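PDB 2ZZJ: glucuronan lyase A from Trichoderma reesei, which probably cleaves beta-1,4-linked glucuronan within the chain by a lyase reaction, and carries a bound calcium ion on a beta-jelly roll. Local coordinates for residues V31-S36 and Y221-V226; P84-I89 and M111-N116; N117-R122 and A144-G149; W151-L156 and V233-A238. All coordinates share one frame; numbering follows the deposited sequence.

Following the chain from its N terminus, contact 1 opens first, at 31-36 in the loop before strand 37-43, and closes only at 221-226, so contacts 2 and 3 both fall within its span. Contact 2 (84-89 with 111-116) and contact 3 (117-122 with 144-149) are successive hairpin pairings in one sheet of the jelly roll; their centres lie about 8 Å apart. Contact 4 begins at 151-156, in the other sheet, and ends at 233-238, beyond contact 1, so these two cross; Lys33 reaches Pro235 where they meet. Between the sheets, Ile112 of contact 2 touches Leu156 of contact 4, and Tyr221 reaches Ile89.

Contact 1: residues V31-S36 and Y221-V226; sequences VFKGTS and YDEVAV. With CA (calcium ion), chain B.
Asp222 and the loop 31-36 meet on a calcium ion, which the carboxylate grips with both oxygens, at 2.4 Å from OD1 and 2.6 Å from OD2. The loop answers with two backbone carbonyls, Lys33 O at 2.3 Å and Ser36 O at 2.4 Å from the metal. Two waters and the carbonyl oxygen of Asp7 complete a shell of seven oxygens. Besides binding the metal, OD2 of Asp222 accepts from the loop backbone: Lys33 N donates over 3.1 Å from above the carboxylate plane, 36° out of it, and Phe32 N adds a weak, more bent bond. With CG anti to the backbone N (chi1 -158°), the Asp222 carboxylate reaches across to the loop. The site thus pins the loop between strands 23-27 and 37-43 onto strand 216-227 of the jelly roll, next to a G1 beta bulge, where Glu223 and Val224 both face Asn6. Glu223 stands one step further out. Its OE2 accepts from a calcium-bound water at 2.7 Å and is also hydrogen-bonded to Tyr5 OH, while OE1 forms a salt bridge of 2.8 Å with Lys33 NZ. The ammonium group comes from well above the carboxylate plane, 57° out, and has a second partner in Pro235 O. Beside this pair, Glu223 CB lies at the edge of the Phe32 ring, near its plane, 4.1 Å from CD2.

Contact 2: residues P84-I89 and M111-N116; sequences PQSYNI and MIWIQN
Strands 86-89 and 111-115 run antiparallel as the two arms of a beta hairpin, their short axes 141° apart in direction and 4.4 Å apart at closest approach. Tyr87 and Ile114 form a hydrogen-bonded pair in this jelly-roll sheet: Ile114 N gives a nearly straight bond to Tyr87 O (2.9 Å, 175° at the hydrogen), and Tyr87 N returns one to Ile114 O. Further along, Ile89 N donates to Ile112 O at 2.8 Å. Asn88 and Trp113 make the next non-hydrogen-bonded pair. The Trp113 indole lies on the same face of the sheet as Ser86 and Asn88. Its CG sits between the backbone N and the carbonyl carbon (chi1 68°), which brings CD1 to 3.3 Å from Ser86 OG. That hydroxyl approaches the ring obliquely and is hydrogen-bonded to Asn202 OD1. Asn88 OD1 comes to 3.5 Å from both Trp113 CB and Met111 CE, while the amide nitrogen bonds to Ala90 O. On the Ile114 face, packing is aliphatic: Ile89 CG1 meets Ile112 CG2 at 3.9 Å, and Ile89 CG2 lies against Ile114 CG1. Towards the open end of the pairing, a water bridges Pro84 O and Gln115 NE2. The other amide atom, Gln115 OE1, fixes the indole, accepting from Trp113 NE1 over 2.8 Å and lying almost exactly in the ring plane.

Contact 3: residues N117-R122 and A144-G149; sequences NQLYSR and ATVSAG
Contact 3 lies at the open end of the beta hairpin of strands 118-126 and 135-145, away from the connecting turn, where the first strand begins and the second gives way to a loop. The pairing is antiparallel in one sheet of the jelly roll, with Gln118 opposite Thr145 as a non-hydrogen-bonded pair whose CA atoms are 4.7 Å apart. Two backbone bonds flank that pair: Val146 N donates to Asn117 O over 2.8 Å, and Leu119 N donates to Ala144 O in an almost linear bond, 173° at the hydrogen. The same carbonyls also receive CA-H...O contacts inside the pair. Asn117 O lies 3.4 Å from Thr145 CA, and Ala144 O is equally near Gln118 CA. On the Gln118 side of the sheet, the glutamine chain bends at chi2 (-69°), which folds its amide back over Ala144 and towards the hydroxyl of Thr145. The Thr145 methyl CG2 leans instead towards the side chain of Asn117. Leu119 and Ala144 point to the other face, where both reach Phe172 of strand 166-172 in the second sheet, and Leu119 also packs on Ile112 of the neighbouring strand. The side chain of Val146 adds to its backbone bond through one branch: CG2 lies 3.7 Å from Leu119 N and 4.0 Å from Leu119 CB.

Contact 4: residues W151-L156 and V233-A238; sequences WHRVVL and VDPDQA
An Asx turn within a type I beta turn, Asp234 to Gln237, brings the C-terminal tail against strand 152-160 of the jelly roll. Asp234 OD1 accepts from Asp236 N at 2.9 Å, met from well above the carboxylate plane, while OD2 accepts from Gln237 NE2 through its anti lone pair; both oxygens therefore hold the turn. The turn presents Asp236 to Arg153. Their salt bridge runs from Arg153 NE to Asp236 OD2 over 2.8 Å, practically straight, with the oxygen at the guanidinium edge and in its plane. OD2 uses its syn lone pair, yet the two flat groups are turned 60° against each other. Bends at chi2 and chi3 (87° and 61°) curl the arginine, so that NH1 can also donate to Trp151 O at 3.1 Å on its own strand. Away from the charges the contact is apolar. Arg153 CG passes 3.9 Å from Pro235 CB, and the Val155 branches divide their partners: CG2 rests on Pro235 CD at 3.9 Å, whereas CG1 meets Val233 CG2 at 3.7 Å. Phe32 of the calcium-binding loop touches Arg153, Pro235 and Asp236 as well. With a carboxylate and a carbonyl both in its plane, the guanidinium is fixed in rotation, and its positive charge probably helps hold the tail to the strand, alongside the proline and valine packing.

Contact 1: residues V31-S36 and Y221-V226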
loop_
_atom_site.group_PDB
_atom_site.type_symbol
_atom_site.label_atom_id
_atom_site.label_comp_id
_atom_site.label_asym_id
_atom_site.label_seq_id
_atom_site.Cartn_x
_atom_site.Cartn_y
_atom_site.Cartn_z
ATOM N N VAL A 31 -18.897 3.614 4.291
ATOM C CA VAL A 31 -18.538 4.299 3.044
ATOM C C VAL A 31 -17.901 5.642 3.372
ATOM O O VAL A 31 -18.359 6.333 4.272
ATOM C CB VAL A 31 -19.792 4.492 2.142
ATOM C CG1 VAL A 31 -19.516 5.470 1.018
ATOM C CG2 VAL A 31 -20.254 3.151 1.580
ATOM N N PHE A 32 -16.842 6.026 2.645
ATOM C CA PHE A 32 -16.265 7.331 2.858
ATOM C C PHE A 32 -16.997 8.446 2.063
ATOM O O PHE A 32 -17.287 9.513 2.604
ATOM C CB PHE A 32 -14.755 7.331 2.534
ATOM C CG PHE A 32 -14.117 8.690 2.640
ATOM C CD1 PHE A 32 -14.018 9.333 3.885
ATOM C CD2 PHE A 32 -13.626 9.330 1.498
ATOM C CE1 PHE A 32 -13.454 10.611 4.001
ATOM C CE2 PHE A 32 -13.040 10.620 1.595
ATOM C CZ PHE A 32 -12.965 11.265 2.857
ATOM N N LYS A 33 -17.280 8.196 0.799
ATOM C CA LYS A 33 -17.932 9.186 -0.073
ATOM C C LYS A 33 -18.850 8.415 -1.003
ATOM O O LYS A 33 -18.535 7.272 -1.374
ATOM C CB LYS A 33 -16.865 9.965 -0.861
ATOM C CG LYS A 33 -17.370 11.197 -1.589
ATOM C CD LYS A 33 -16.279 11.881 -2.459
ATOM C CE LYS A 33 -15.074 12.381 -1.630
ATOM N NZ LYS A 33 -14.025 13.169 -2.422
ATOM N N GLY A 34 -19.979 9.020 -1.397
ATOM C CA GLY A 34 -20.903 8.322 -2.298
ATOM C C GLY A 34 -21.610 7.186 -1.586
ATOM O O GLY A 34 -21.833 7.255 -0.390
ATOM N N THR A 35 -21.938 6.119 -2.302
ATOM C CA THR A 35 -22.774 5.061 -1.727
ATOM C C THR A 35 -22.093 3.703 -1.748
ATOM O O THR A 35 -22.732 2.670 -1.522
ATOM C CB THR A 35 -24.118 4.938 -2.513
ATOM O OG1 THR A 35 -23.837 4.627 -3.883
ATOM C CG2 THR A 35 -24.873 6.237 -2.473
ATOM N N SER A 36 -20.791 3.683 -2.031
ATOM C CA SER A 36 -20.089 2.429 -2.171
ATOM C C SER A 36 -18.690 2.552 -1.602
ATOM O O SER A 36 -18.076 3.620 -1.698
ATOM C CB SER A 36 -19.984 2.075 -3.646
ATOM O OG SER A 36 -19.633 0.713 -3.776
ATOM N N TYR A 221 -11.791 0.486 2.083
ATOM C CA TYR A 221 -11.101 1.440 1.227
ATOM C C TYR A 221 -12.102 2.198 0.390
ATOM O O TYR A 221 -13.183 1.673 0.065
ATOM C CB TYR A 221 -10.168 0.707 0.260
ATOM C CG TYR A 221 -8.987 0.072 0.930
ATOM C CD1 TYR A 221 -7.763 0.755 0.990
ATOM C CD2 TYR A 221 -9.082 -1.177 1.509
ATOM C CE1 TYR A 221 -6.625 0.165 1.625
ATOM C CE2 TYR A 221 -7.962 -1.776 2.161
ATOM C CZ TYR A 221 -6.758 -1.100 2.187
ATOM O OH TYR A 221 -5.691 -1.741 2.775
ATOM N N ASP A 222 -11.716 3.385 -0.031
ATOM C CA ASP A 222 -12.561 4.183 -0.916
ATOM C C ASP A 222 -11.733 5.283 -1.563
ATOM O O ASP A 222 -10.637 5.597 -1.092
ATOM C CB ASP A 222 -13.687 4.792 -0.072
ATOM C CG ASP A 222 -14.913 5.198 -0.907
ATOM O OD1 ASP A 222 -14.881 5.099 -2.167
ATOM O OD2 ASP A 222 -15.889 5.622 -0.272
ATOM N N GLU A 223 -12.295 5.905 -2.607
ATOM C CA GLU A 223 -11.799 7.135 -3.134
ATOM C C GLU A 223 -10.280 7.048 -3.446
ATOM O O GLU A 223 -9.479 7.798 -2.883
ATOM C CB GLU A 223 -12.138 8.281 -2.128
ATOM C CG GLU A 223 -12.148 9.668 -2.704
ATOM C CD GLU A 223 -13.305 9.933 -3.712
ATOM O OE1 GLU A 223 -13.314 11.086 -4.193
ATOM O OE2 GLU A 223 -14.142 9.033 -4.035
ATOM N N VAL A 224 -9.910 6.122 -4.331
ATOM C CA VAL A 224 -8.509 5.932 -4.717
ATOM C C VAL A 224 -8.261 6.668 -6.021
ATOM O O VAL A 224 -9.121 6.634 -6.929
ATOM C CB VAL A 224 -8.166 4.421 -4.912
ATOM C CG1 VAL A 224 -6.639 4.228 -5.128
ATOM C CG2 VAL A 224 -8.637 3.574 -3.693
ATOM N N ALA A 225 -7.103 7.321 -6.134
ATOM C CA ALA A 225 -6.786 8.118 -7.326
ATOM C C ALA A 225 -5.283 8.181 -7.544
ATOM O O ALA A 225 -4.498 8.126 -6.558
ATOM C CB ALA A 225 -7.350 9.568 -7.205
ATOM N N VAL A 226 -4.905 8.309 -8.833
ATOM C CA VAL A 226 -3.525 8.577 -9.225
ATOM C C VAL A 226 -3.605 9.772 -10.164
ATOM O O VAL A 226 -4.503 9.835 -11.013
ATOM C CB VAL A 226 -2.840 7.368 -9.961
ATOM C CG1 VAL A 226 -1.356 7.707 -10.239
ATOM C CG2 VAL A 226 -2.974 6.065 -9.131
HETATM CA CA CA B . -17.229 5.694 -2.498
HETATM O O HOH W 1 -19.097 5.479 -4.123
HETATM O O HOH W 2 -16.404 7.697 -3.553
#

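Contact 2: residues P84-I89 and M111-N116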
loop_
_atom_site.group_PDB
_atom_site.type_symbol
_atom_site.label_atom_id
_atom_site.label_comp_id
_atom_site.label_asym_id
_atom_site.label_seq_id
_atom_site.Cartn_x
_atom_site.Cartn_y
_atom_site.Cartn_z
ATOM N N PRO A 84 1.837 -5.556 17.463
ATOM C CA PRO A 84 3.146 -5.204 16.934
ATOM C C PRO A 84 3.492 -5.758 15.554
ATOM O O PRO A 84 4.470 -5.304 14.952
ATOM C CB PRO A 84 4.130 -5.800 17.967
ATOM C CG PRO A 84 3.337 -6.699 18.849
ATOM C CD PRO A 84 1.917 -6.304 18.747
ATOM N N GLN A 85 2.750 -6.756 15.076
ATOM C CA GLN A 85 2.981 -7.292 13.726
ATOM C C GLN A 85 2.577 -6.253 12.686
ATOM O O GLN A 85 1.880 -5.293 13.008
ATOM C CB GLN A 85 2.210 -8.589 13.497
ATOM C CG GLN A 85 2.806 -9.800 14.239
ATOM C CD GLN A 85 2.104 -11.097 13.918
ATOM O OE1 GLN A 85 0.890 -11.209 14.036
ATOM N NE2 GLN A 85 2.885 -12.120 13.583
ATOM N N SER A 86 3.040 -6.440 11.453
ATOM C CA SER A 86 2.601 -5.614 10.326
ATOM C C SER A 86 1.311 -6.132 9.732
ATOM O O SER A 86 1.184 -7.325 9.489
ATOM C CB SER A 86 3.659 -5.617 9.224
ATOM O OG SER A 86 3.110 -5.169 7.983
ATOM N N TYR A 87 0.381 -5.216 9.476
ATOM C CA TYR A 87 -0.750 -5.442 8.550
ATOM C C TYR A 87 -0.581 -4.394 7.458
ATOM O O TYR A 87 -0.663 -3.197 7.721
ATOM C CB TYR A 87 -2.116 -5.340 9.246
ATOM C CG TYR A 87 -2.310 -6.438 10.270
ATOM C CD1 TYR A 87 -2.834 -7.669 9.887
ATOM C CD2 TYR A 87 -1.902 -6.259 11.612
ATOM C CE1 TYR A 87 -2.996 -8.698 10.819
ATOM C CE2 TYR A 87 -2.057 -7.289 12.555
ATOM C CZ TYR A 87 -2.595 -8.508 12.138
ATOM O OH TYR A 87 -2.760 -9.569 13.012
ATOM N N ASN A 88 -0.264 -4.859 6.255
ATOM C CA ASN A 88 0.063 -3.961 5.163
ATOM C C ASN A 88 -1.252 -3.487 4.552
ATOM O O ASN A 88 -2.202 -4.269 4.446
ATOM C CB ASN A 88 0.911 -4.687 4.122
ATOM C CG ASN A 88 1.681 -3.726 3.235
ATOM O OD1 ASN A 88 2.742 -3.203 3.619
ATOM N ND2 ASN A 88 1.153 -3.482 2.040
ATOM N N ILE A 89 -1.318 -2.209 4.185
ATOM C CA ILE A 89 -2.559 -1.664 3.633
ATOM C C ILE A 89 -2.462 -1.167 2.163
ATOM O O ILE A 89 -3.509 -0.972 1.527
ATOM C CB ILE A 89 -3.205 -0.571 4.521
ATOM C CG1 ILE A 89 -2.274 0.654 4.697
ATOM C CG2 ILE A 89 -3.616 -1.153 5.927
ATOM C CD1 ILE A 89 -2.982 1.853 5.426
ATOM N N MET A 111 5.905 0.609 0.465
ATOM C CA MET A 111 4.798 -0.102 1.122
ATOM C C MET A 111 4.251 0.779 2.216
ATOM O O MET A 111 4.979 1.628 2.794
ATOM C CB MET A 111 5.242 -1.466 1.715
ATOM C CG MET A 111 5.779 -2.463 0.666
ATOM S SD MET A 111 6.470 -3.960 1.468
ATOM C CE MET A 111 5.003 -4.942 1.542
ATOM N N ILE A 112 2.967 0.597 2.507
ATOM C CA ILE A 112 2.339 1.340 3.582
ATOM C C ILE A 112 1.684 0.335 4.502
ATOM O O ILE A 112 0.940 -0.533 4.047
ATOM C CB ILE A 112 1.279 2.365 3.039
ATOM C CG1 ILE A 112 1.919 3.252 1.942
ATOM C CG2 ILE A 112 0.655 3.163 4.244
ATOM C CD1 ILE A 112 1.044 4.346 1.352
ATOM N N TRP A 113 1.950 0.437 5.807
ATOM C CA TRP A 113 1.416 -0.553 6.733
ATOM C C TRP A 113 1.115 0.013 8.105
ATOM O O TRP A 113 1.498 1.136 8.390
ATOM C CB TRP A 113 2.319 -1.794 6.825
ATOM C CG TRP A 113 3.706 -1.642 7.484
ATOM C CD1 TRP A 113 4.060 -2.055 8.757
ATOM C CD2 TRP A 113 4.922 -1.175 6.872
ATOM N NE1 TRP A 113 5.400 -1.826 8.978
ATOM C CE2 TRP A 113 5.954 -1.292 7.847
ATOM C CE3 TRP A 113 5.244 -0.662 5.594
ATOM C CZ2 TRP A 113 7.282 -0.926 7.584
ATOM C CZ3 TRP A 113 6.569 -0.271 5.336
ATOM C CH2 TRP A 113 7.572 -0.413 6.347
ATOM N N ILE A 114 0.360 -0.768 8.881
ATOM C CA ILE A 114 0.089 -0.503 10.319
ATOM C C ILE A 114 0.998 -1.393 11.155
ATOM O O ILE A 114 1.062 -2.591 10.918
ATOM C CB ILE A 114 -1.411 -0.848 10.697
ATOM C CG1 ILE A 114 -2.411 -0.179 9.739
ATOM C CG2 ILE A 114 -1.743 -0.374 12.111
ATOM C CD1 ILE A 114 -2.353 1.329 9.740
ATOM N N GLN A 115 1.699 -0.816 12.137
ATOM C CA GLN A 115 2.479 -1.580 13.110
ATOM C C GLN A 115 2.096 -0.980 14.459
ATOM O O GLN A 115 2.203 0.213 14.636
ATOM C CB GLN A 115 3.980 -1.385 12.810
ATOM C CG GLN A 115 4.908 -2.459 13.293
ATOM C CD GLN A 115 6.321 -2.337 12.709
ATOM O OE1 GLN A 115 6.531 -2.424 11.498
ATOM N NE2 GLN A 115 7.308 -2.179 13.591
ATOM N N ASN A 116 1.597 -1.785 15.383
ATOM C CA ASN A 116 0.951 -1.221 16.587
ATOM C C ASN A 116 -0.129 -0.244 16.124
ATOM O O ASN A 116 -0.901 -0.593 15.222
ATOM C CB ASN A 116 2.003 -0.553 17.493
ATOM C CG ASN A 116 2.991 -1.582 18.085
ATOM O OD1 ASN A 116 2.566 -2.500 18.784
ATOM N ND2 ASN A 116 4.291 -1.419 17.815
HETATM O O HOH W 3 6.227 -3.688 16.319
HETATM O O HOH W 4 -0.271 -3.862 13.072
#

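Contact 3: residues N117-R122 and A144-G149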
loop_
_atom_site.group_PDB
_atom_site.type_symbol
_atom_site.label_atom_id
_atom_site.label_comp_id
_atom_site.label_asym_id
_atom_site.label_seq_id
_atom_site.Cartn_x
_atom_site.Cartn_y
_atom_site.Cartn_z
ATOM N N ASN A 117 -0.170 0.980 16.663
ATOM C CA ASN A 117 -1.185 1.941 16.187
ATOM C C ASN A 117 -0.594 3.019 15.282
ATOM O O ASN A 117 -1.107 4.132 15.190
ATOM C CB ASN A 117 -1.964 2.575 17.352
ATOM C CG ASN A 117 -1.110 3.482 18.191
ATOM O OD1 ASN A 117 0.117 3.437 18.129
ATOM N ND2 ASN A 117 -1.762 4.326 18.995
ATOM N N GLN A 118 0.478 2.674 14.597
ATOM C CA GLN A 118 1.224 3.666 13.846
ATOM C C GLN A 118 1.259 3.321 12.361
ATOM O O GLN A 118 1.431 2.153 12.015
ATOM C CB GLN A 118 2.644 3.710 14.394
ATOM C CG GLN A 118 2.716 4.212 15.851
ATOM C CD GLN A 118 2.372 5.694 15.926
ATOM O OE1 GLN A 118 1.540 6.117 16.735
ATOM N NE2 GLN A 118 2.940 6.462 15.025
ATOM N N LEU A 119 1.095 4.340 11.511
ATOM C CA LEU A 119 1.356 4.218 10.067
ATOM C C LEU A 119 2.848 4.229 9.791
ATOM O O LEU A 119 3.548 5.176 10.191
ATOM C CB LEU A 119 0.759 5.386 9.311
ATOM C CG LEU A 119 0.559 5.260 7.794
ATOM C CD1 LEU A 119 -0.586 4.318 7.516
ATOM C CD2 LEU A 119 0.295 6.628 7.169
ATOM N N TYR A 120 3.316 3.204 9.091
ATOM C CA TYR A 120 4.690 3.120 8.621
ATOM C C TYR A 120 4.750 3.184 7.094
ATOM O O TYR A 120 3.827 2.724 6.416
ATOM C CB TYR A 120 5.242 1.746 8.988
ATOM C CG TYR A 120 5.802 1.612 10.385
ATOM C CD1 TYR A 120 7.083 1.084 10.571
ATOM C CD2 TYR A 120 5.048 1.979 11.505
ATOM C CE1 TYR A 120 7.625 0.938 11.846
ATOM C CE2 TYR A 120 5.589 1.827 12.806
ATOM C CZ TYR A 120 6.876 1.305 12.946
ATOM O OH TYR A 120 7.418 1.148 14.223
ATOM N N SER A 121 5.858 3.670 6.534
ATOM C CA SER A 121 6.081 3.472 5.103
ATOM C C SER A 121 7.550 3.255 4.861
ATOM O O SER A 121 8.332 3.212 5.821
ATOM C CB SER A 121 5.523 4.620 4.240
ATOM O OG SER A 121 5.518 4.236 2.857
ATOM N N ARG A 122 7.922 3.086 3.600
ATOM C CA ARG A 122 9.326 2.887 3.243
ATOM C C ARG A 122 9.493 3.182 1.785
ATOM O O ARG A 122 8.509 3.278 1.065
ATOM C CB ARG A 122 9.708 1.428 3.476
ATOM C CG ARG A 122 9.066 0.486 2.518
ATOM C CD ARG A 122 9.370 -0.968 2.826
ATOM N NE ARG A 122 9.428 -1.722 1.589
ATOM C CZ ARG A 122 9.902 -2.962 1.483
ATOM N NH1 ARG A 122 9.914 -3.572 0.310
ATOM N NH2 ARG A 122 10.373 -3.602 2.558
ATOM N N ALA A 144 2.082 8.559 11.603
ATOM C CA ALA A 144 0.861 9.040 12.210
ATOM C C ALA A 144 0.268 7.965 13.065
ATOM O O ALA A 144 0.330 6.773 12.725
ATOM C CB ALA A 144 -0.173 9.441 11.160
ATOM N N THR A 145 -0.335 8.398 14.166
ATOM C CA THR A 145 -1.189 7.546 14.981
ATOM C C THR A 145 -2.501 7.282 14.245
ATOM O O THR A 145 -3.182 8.208 13.748
ATOM C CB THR A 145 -1.479 8.218 16.361
ATOM O OG1 THR A 145 -0.226 8.488 16.988
ATOM C CG2 THR A 145 -2.251 7.290 17.228
ATOM N N VAL A 146 -2.857 6.011 14.171
ATOM C CA VAL A 146 -4.026 5.605 13.435
ATOM C C VAL A 146 -5.113 5.138 14.395
ATOM O O VAL A 146 -4.914 4.145 15.131
ATOM C CB VAL A 146 -3.682 4.450 12.423
ATOM C CG1 VAL A 146 -4.892 4.085 11.646
ATOM C CG2 VAL A 146 -2.538 4.857 11.482
ATOM N N SER A 147 -6.231 5.842 14.392
ATOM C CA SER A 147 -7.409 5.451 15.150
ATOM C C SER A 147 -8.249 4.410 14.422
ATOM O O SER A 147 -8.412 4.455 13.202
ATOM C CB SER A 147 -8.263 6.674 15.474
ATOM O OG SER A 147 -8.810 7.223 14.279
ATOM N N ALA A 148 -8.777 3.462 15.173
ATOM C CA ALA A 148 -9.675 2.465 14.606
ATOM C C ALA A 148 -11.082 3.015 14.385
ATOM O O ALA A 148 -11.508 3.963 15.068
ATOM C CB ALA A 148 -9.726 1.213 15.531
ATOM N N GLY A 149 -11.828 2.413 13.458
ATOM C CA GLY A 149 -13.231 2.753 13.246
ATOM C C GLY A 149 -13.509 4.124 12.658
ATOM O O GLY A 149 -14.672 4.564 12.653
#

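Contact 4: residues W151-L156 and V233-A238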
loop_
_atom_site.group_PDB
_atom_site.type_symbol
_atom_site.label_atom_id
_atom_site.label_comp_id
_atom_site.label_asym_id
_atom_site.label_seq_id
_atom_site.Cartn_x
_atom_site.Cartn_y
_atom_site.Cartn_z
ATOM N N TRP A 151 -12.530 6.749 9.116
ATOM C CA TRP A 151 -11.904 6.914 7.781
ATOM C C TRP A 151 -10.694 7.825 7.868
ATOM O O TRP A 151 -10.790 8.985 8.356
ATOM C CB TRP A 151 -12.890 7.488 6.770
ATOM C CG TRP A 151 -13.882 6.470 6.306
ATOM C CD1 TRP A 151 -15.178 6.296 6.739
ATOM C CD2 TRP A 151 -13.637 5.466 5.339
ATOM N NE1 TRP A 151 -15.753 5.246 6.067
ATOM C CE2 TRP A 151 -14.826 4.720 5.195
ATOM C CE3 TRP A 151 -12.509 5.111 4.574
ATOM C CZ2 TRP A 151 -14.926 3.641 4.312
ATOM C CZ3 TRP A 151 -12.607 4.056 3.697
ATOM C CH2 TRP A 151 -13.814 3.325 3.573
ATOM N N HIS A 152 -9.563 7.331 7.391
ATOM C CA HIS A 152 -8.339 8.123 7.255
ATOM C C HIS A 152 -8.001 8.330 5.787
ATOM O O HIS A 152 -8.411 7.548 4.968
ATOM C CB HIS A 152 -7.188 7.417 7.954
ATOM C CG HIS A 152 -7.433 7.243 9.421
ATOM N ND1 HIS A 152 -7.538 8.317 10.288
ATOM C CD2 HIS A 152 -7.603 6.128 10.170
ATOM C CE1 HIS A 152 -7.771 7.863 11.510
ATOM N NE2 HIS A 152 -7.788 6.537 11.474
ATOM N N ARG A 153 -7.283 9.407 5.482
ATOM C CA ARG A 153 -7.054 9.812 4.129
ATOM C C ARG A 153 -5.576 10.025 3.950
ATOM O O ARG A 153 -4.957 10.822 4.683
ATOM C CB ARG A 153 -7.817 11.128 3.811
ATOM C CG ARG A 153 -9.360 11.008 3.879
ATOM C CD ARG A 153 -9.929 11.232 5.300
ATOM N NE ARG A 153 -9.633 12.564 5.841
ATOM C CZ ARG A 153 -9.614 12.844 7.153
ATOM N NH1 ARG A 153 -9.860 11.883 8.058
ATOM N NH2 ARG A 153 -9.329 14.075 7.567
ATOM N N VAL A 154 -5.016 9.343 2.949
ATOM C CA VAL A 154 -3.570 9.295 2.737
ATOM C C VAL A 154 -3.306 9.886 1.363
ATOM O O VAL A 154 -4.010 9.543 0.388
ATOM C CB VAL A 154 -3.015 7.832 2.771
ATOM C CG1 VAL A 154 -1.525 7.790 2.381
ATOM C CG2 VAL A 154 -3.223 7.185 4.152
ATOM N N VAL A 155 -2.345 10.813 1.305
ATOM C CA VAL A 155 -1.876 11.340 0.029
ATOM C C VAL A 155 -0.356 11.179 -0.007
ATOM O O VAL A 155 0.341 11.503 0.999
ATOM C CB VAL A 155 -2.277 12.804 -0.217
ATOM C CG1 VAL A 155 -1.682 13.305 -1.570
ATOM C CG2 VAL A 155 -3.816 12.992 -0.203
ATOM N N LEU A 156 0.141 10.642 -1.125
ATOM C CA LEU A 156 1.576 10.531 -1.358
ATOM C C LEU A 156 1.944 11.420 -2.531
ATOM O O LEU A 156 1.243 11.458 -3.548
ATOM C CB LEU A 156 1.990 9.092 -1.694
ATOM C CG LEU A 156 1.365 7.944 -0.887
ATOM C CD1 LEU A 156 1.787 6.587 -1.486
ATOM C CD2 LEU A 156 1.812 8.033 0.513
ATOM N N VAL A 233 -5.890 13.892 -6.352
ATOM C CA VAL A 233 -5.957 12.635 -5.573
ATOM C C VAL A 233 -6.432 12.752 -4.140
ATOM O O VAL A 233 -6.644 11.747 -3.482
ATOM C CB VAL A 233 -4.613 11.858 -5.593
ATOM C CG1 VAL A 233 -4.088 11.755 -7.004
ATOM C CG2 VAL A 233 -3.551 12.492 -4.657
ATOM N N ASP A 234 -6.539 13.981 -3.632
ATOM C CA ASP A 234 -6.935 14.199 -2.236
ATOM C C ASP A 234 -8.365 13.712 -1.988
ATOM O O ASP A 234 -9.331 14.257 -2.544
ATOM C CB ASP A 234 -6.807 15.711 -1.910
ATOM C CG ASP A 234 -7.302 16.055 -0.518
ATOM O OD1 ASP A 234 -7.497 15.134 0.306
ATOM O OD2 ASP A 234 -7.480 17.266 -0.260
ATOM N N PRO A 235 -8.536 12.656 -1.175
ATOM C CA PRO A 235 -9.931 12.202 -0.974
ATOM C C PRO A 235 -10.865 13.244 -0.366
ATOM O O PRO A 235 -12.092 13.095 -0.458
ATOM C CB PRO A 235 -9.798 11.045 0.028
ATOM C CG PRO A 235 -8.313 10.561 -0.113
ATOM C CD PRO A 235 -7.547 11.839 -0.431
ATOM N N ASP A 236 -10.290 14.263 0.257
ATOM C CA ASP A 236 -11.033 15.285 1.012
ATOM C C ASP A 236 -11.504 16.477 0.180
ATOM O O ASP A 236 -12.029 17.470 0.718
ATOM C CB ASP A 236 -10.176 15.783 2.181
ATOM C CG ASP A 236 -10.180 14.813 3.354
ATOM O OD1 ASP A 236 -11.200 14.125 3.570
ATOM O OD2 ASP A 236 -9.154 14.724 4.065
ATOM N N GLN A 237 -11.318 16.400 -1.126
ATOM C CA GLN A 237 -11.902 17.441 -1.974
ATOM C C GLN A 237 -12.319 16.809 -3.283
ATOM O O GLN A 237 -12.056 15.631 -3.524
ATOM C CB GLN A 237 -10.898 18.591 -2.185
ATOM C CG GLN A 237 -9.613 18.158 -2.797
ATOM C CD GLN A 237 -8.671 19.329 -2.984
ATOM O OE1 GLN A 237 -8.985 20.274 -3.729
ATOM N NE2 GLN A 237 -7.542 19.287 -2.319
ATOM N N ALA A 238 -12.977 17.588 -4.139
ATOM C CA ALA A 238 -13.433 17.056 -5.423
ATOM C C ALA A 238 -12.231 16.725 -6.339
ATOM O O ALA A 238 -12.195 15.666 -7.005
ATOM C CB ALA A 238 -14.424 18.038 -6.087
ATOM O OXT ALA A 238 -11.225 17.466 -6.413
#